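Local coordinates for MerB2 (Bacillus megaterium, PDB 5C17), which probably acts as an alkylmercury lyase, cleaving the carbon-mercury bond of organomercurials, and holds a mercury ion between two cysteines, at residues L26-F31 / N46-N51. Sequence-based numbering, arbitrary orientation.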
ATOM      1  N   LEU A  26      -5.707 -10.730   7.877  1.00  9.21           N
ATOM      2  CA  LEU A  26      -5.342  -9.725   6.883  1.00  9.17           C
ATOM      3  C   LEU A  26      -6.130  -9.904   5.599  1.00  8.04           C
ATOM      4  O   LEU A  26      -6.600  -8.924   5.026  1.00  9.03           O
ATOM      5  CB  LEU A  26      -3.847  -9.740   6.575  1.00  8.75           C
ATOM      6  CG  LEU A  26      -2.978  -9.026   7.604  1.00  9.36           C
ATOM      7  CD1 LEU A  26      -1.521  -9.379   7.384  1.00 10.47           C
ATOM      8  CD2 LEU A  26      -3.172  -7.501   7.563  1.00  9.74           C
ATOM      9  N   ARG A  27      -6.284 -11.146   5.123  1.00  8.45           N
ATOM     10  CA  ARG A  27      -7.084 -11.368   3.914  1.00  8.99           C
ATOM     11  C   ARG A  27      -8.496 -10.849   4.106  1.00  9.10           C
ATOM     12  O   ARG A  27      -9.064 -10.160   3.254  1.00  9.36           O
ATOM     13  CB  ARG A  27      -7.158 -12.851   3.565  1.00  9.03           C
ATOM     14  CG  ARG A  27      -5.855 -13.439   3.036  1.00  9.54           C
ATOM     15  CD  ARG A  27      -5.999 -14.951   2.757  1.00 10.34           C
ATOM     16  NE  ARG A  27      -7.007 -15.202   1.741  1.00 10.62           N
ATOM     17  CZ  ARG A  27      -6.791 -15.123   0.441  1.00 11.31           C
ATOM     18  NH1 ARG A  27      -5.581 -14.848  -0.035  1.00 11.44           N
ATOM     19  NH2 ARG A  27      -7.797 -15.295  -0.386  1.00 13.95           N
ATOM     20  N   THR A  28      -9.086 -11.207   5.239  1.00  9.07           N
ATOM     21  CA  THR A  28     -10.461 -10.854   5.502  1.00  9.36           C
ATOM     22  C   THR A  28     -10.618  -9.330   5.514  1.00  9.01           C
ATOM     23  O   THR A  28     -11.561  -8.769   4.928  1.00 10.62           O
ATOM     24  CB  THR A  28     -10.949 -11.506   6.814  1.00  9.63           C
ATOM     25  OG1 THR A  28     -10.772 -12.932   6.719  1.00 10.34           O
ATOM     26  CG2 THR A  28     -12.401 -11.208   7.044  1.00 10.98           C
ATOM     27  N   ILE A  29      -9.680  -8.642   6.151  1.00  9.22           N
ATOM     28  CA  ILE A  29      -9.745  -7.182   6.211  1.00  9.62           C
ATOM     29  C   ILE A  29      -9.548  -6.579   4.809  1.00  9.19           C
ATOM     30  O   ILE A  29     -10.338  -5.761   4.331  1.00 10.08           O
ATOM     31  CB  ILE A  29      -8.680  -6.607   7.160  1.00  8.92           C
ATOM     32  CG1 ILE A  29      -8.938  -7.062   8.602  1.00  9.44           C
ATOM     33  CG2 ILE A  29      -8.684  -5.083   7.089  1.00  9.99           C
ATOM     34  CD1 ILE A  29      -7.777  -6.766   9.579  1.00 10.13           C
ATOM     35  N   PHE A  30      -8.475  -7.007   4.154  1.00  9.19           N
ATOM     36  CA  PHE A  30      -8.040  -6.452   2.871  1.00  9.04           C
ATOM     37  C   PHE A  30      -9.132  -6.569   1.815  1.00  9.60           C
ATOM     38  O   PHE A  30      -9.461  -5.597   1.136  1.00  9.94           O
ATOM     39  CB  PHE A  30      -6.763  -7.174   2.449  1.00 10.17           C
ATOM     40  CG  PHE A  30      -6.132  -6.667   1.174  1.00 10.48           C
ATOM     41  CD1 PHE A  30      -5.451  -5.450   1.137  1.00 10.44           C
ATOM     42  CD2 PHE A  30      -6.169  -7.441   0.028  1.00 10.70           C
ATOM     43  CE1 PHE A  30      -4.837  -5.017  -0.034  1.00 11.39           C
ATOM     44  CE2 PHE A  30      -5.550  -7.020  -1.140  1.00 11.41           C
ATOM     45  CZ  PHE A  30      -4.888  -5.808  -1.170  1.00 11.49           C
ATOM     46  N   PHE A  31      -9.725  -7.757   1.687  1.00 10.11           N
ATOM     47  CA  PHE A  31     -10.721  -7.933   0.651  1.00 11.54           C
ATOM     48  C   PHE A  31     -12.053  -7.219   1.011  1.00 11.18           C
ATOM     49  O   PHE A  31     -12.813  -6.847   0.123  1.00 12.91           O
ATOM     50  CB  PHE A  31     -10.870  -9.421   0.309  1.00 13.78           C
ATOM     51  CG  PHE A  31      -9.612 -10.013  -0.313  1.00 15.88           C
ATOM     52  CD1 PHE A  31      -9.123  -9.519  -1.519  1.00 17.73           C
ATOM     53  CD2 PHE A  31      -8.902 -11.027   0.320  1.00 18.95           C
ATOM     54  CE1 PHE A  31      -7.966 -10.035  -2.084  1.00 19.32           C
ATOM     55  CE2 PHE A  31      -7.745 -11.554  -0.255  1.00 19.75           C
ATOM     56  CZ  PHE A  31      -7.279 -11.047  -1.449  1.00 19.97           C
ATOM     57  N   ASN A  46     -16.786 -13.353  13.530  1.00 11.43           N
ATOM     58  CA  ASN A  46     -17.860 -14.135  12.938  1.00 12.73           C
ATOM     59  C   ASN A  46     -17.393 -14.815  11.631  1.00 12.73           C
ATOM     60  O   ASN A  46     -17.714 -15.988  11.371  1.00 15.37           O
ATOM     61  CB  ASN A  46     -19.119 -13.269  12.705  1.00 14.31           C
ATOM     62  CG  ASN A  46     -19.791 -12.772  14.037  1.00 17.43           C
ATOM     63  OD1 ASN A  46     -19.708 -13.432  15.074  1.00 19.26           O
ATOM     64  ND2 ASN A  46     -20.488 -11.618  13.976  1.00 18.41           N
ATOM     65  N   GLN A  47     -16.622 -14.103  10.826  1.00 11.67           N
ATOM     66  CA  GLN A  47     -16.236 -14.611   9.510  1.00 11.79           C
ATOM     67  C   GLN A  47     -15.081 -15.614   9.573  1.00 10.83           C
ATOM     68  O   GLN A  47     -15.128 -16.656   8.912  1.00 12.23           O
ATOM     69  CB  GLN A  47     -15.889 -13.447   8.582  1.00 12.44           C
ATOM     70  CG  GLN A  47     -15.511 -13.857   7.193  1.00 13.27           C
ATOM     71  CD  GLN A  47     -15.485 -12.708   6.201  1.00 14.43           C
ATOM     72  OE1 GLN A  47     -15.843 -11.553   6.516  1.00 15.60           O
ATOM     73  NE2 GLN A  47     -15.054 -13.024   4.979  1.00 14.64           N
ATOM     74  N   THR A  48     -14.044 -15.298  10.345  1.00 10.91           N
ATOM     75  CA  THR A  48     -12.860 -16.153  10.375  1.00 11.28           C
ATOM     76  C   THR A  48     -13.047 -17.380  11.264  1.00 11.45           C
ATOM     77  O   THR A  48     -12.337 -18.372  11.091  1.00 12.61           O
ATOM     78  CB  THR A  48     -11.593 -15.448  10.868  1.00 10.32           C
ATOM     79  OG1 THR A  48     -11.724 -15.116  12.248  1.00 10.63           O
ATOM     80  CG2 THR A  48     -11.281 -14.219  10.043  1.00 10.45           C
ATOM     81  N   GLY A  49     -13.929 -17.289  12.253  1.00 12.06           N
ATOM     82  CA  GLY A  49     -14.077 -18.367  13.208  1.00 13.22           C
ATOM     83  C   GLY A  49     -12.951 -18.466  14.226  1.00 14.35           C
ATOM     84  O   GLY A  49     -12.887 -19.426  14.987  1.00 16.10           O
ATOM     85  N   ILE A  50     -12.054 -17.481  14.238  1.00 13.12           N
ATOM     86  CA  ILE A  50     -10.921 -17.469  15.153  1.00 12.74           C
ATOM     87  C   ILE A  50     -11.393 -17.024  16.544  1.00 13.18           C
ATOM     88  O   ILE A  50     -12.281 -16.203  16.661  1.00 14.41           O
ATOM     89  CB  ILE A  50      -9.813 -16.548  14.577  1.00 13.04           C
ATOM     90  CG1 ILE A  50      -9.313 -17.127  13.246  1.00 12.99           C
ATOM     91  CG2 ILE A  50      -8.643 -16.403  15.541  1.00 13.91           C
ATOM     92  CD1 ILE A  50      -8.426 -16.222  12.457  1.00 13.78           C
ATOM     93  N   ASN A  51     -10.786 -17.590  17.580  1.00 14.39           N
ATOM     94  CA  ASN A  51     -11.085 -17.234  18.961  1.00 16.32           C
ATOM     95  C   ASN A  51     -11.032 -15.725  19.138  1.00 14.22           C
ATOM     96  O   ASN A  51     -10.193 -15.052  18.540  1.00 13.45           O
ATOM     97  CB  ASN A  51     -10.098 -17.908  19.916  1.00 22.71           C
ATOM     98  CG  ASN A  51      -9.967 -17.171  21.234  1.00 29.29           C
ATOM     99  OD1 ASN A  51      -9.059 -16.360  21.418  1.00 31.76           O
ATOM    100  ND2 ASN A  51     -10.876 -17.450  22.162  1.00 33.09           N
TER
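T28 faces Q47 and T48 where a turn of helix 22-34 passes the C-terminal end of helix 41-48, the T28 CA lying 7.6 Å from the T48 CA. Residues 26-31 are helical throughout, with F30 N bonded to L26 O (2.8 Å). In 46-51 the helix stops after T48: G49 takes a positive phi of 75°, a conformation easy for glycine, and I50 and N51 lead into helix 52-64, where N51 OD1 caps T54 N. T28 carries the contact on its side with both branches. Its methyl CG2 lies anti to the backbone N and meets the amide of Q47, 3.5 Å from Q47 CD; the straight side chain of Q47 reaches toward T28 and sets its terminal amide against this methyl. T28 OG1 abuts the methyl T48 CG2 at 3.6 Å, while its hydrogen bond goes back to P24 O in its own helix. The contact is small and made by van der Waals touch, burying 121 Å² at the surface. Helices 22-34, 41-48 and 52-64, followed by hairpin 68-70/76-79, are consistent with the winged-helix-like N-terminal part of MerB enzymes, G49-N51 being the turn of a helix-turn-helix. L44, one turn before T48, extends the contact by touching T28 and I29. At the helix end T48 forms an ST turn: its OG1 accepts from I50 N (3.1 Å, 162° at the hydrogen) and also bonds L44 O. With chi1 at 67° the hydroxyl sits between backbone N and carbonyl carbon, leaving CG2 for T28. Replacing T48 by alanine would remove both branches and would probably leave I50 N without its acceptor, L44 O without the hydroxyl, and a gap beside T28 OG1.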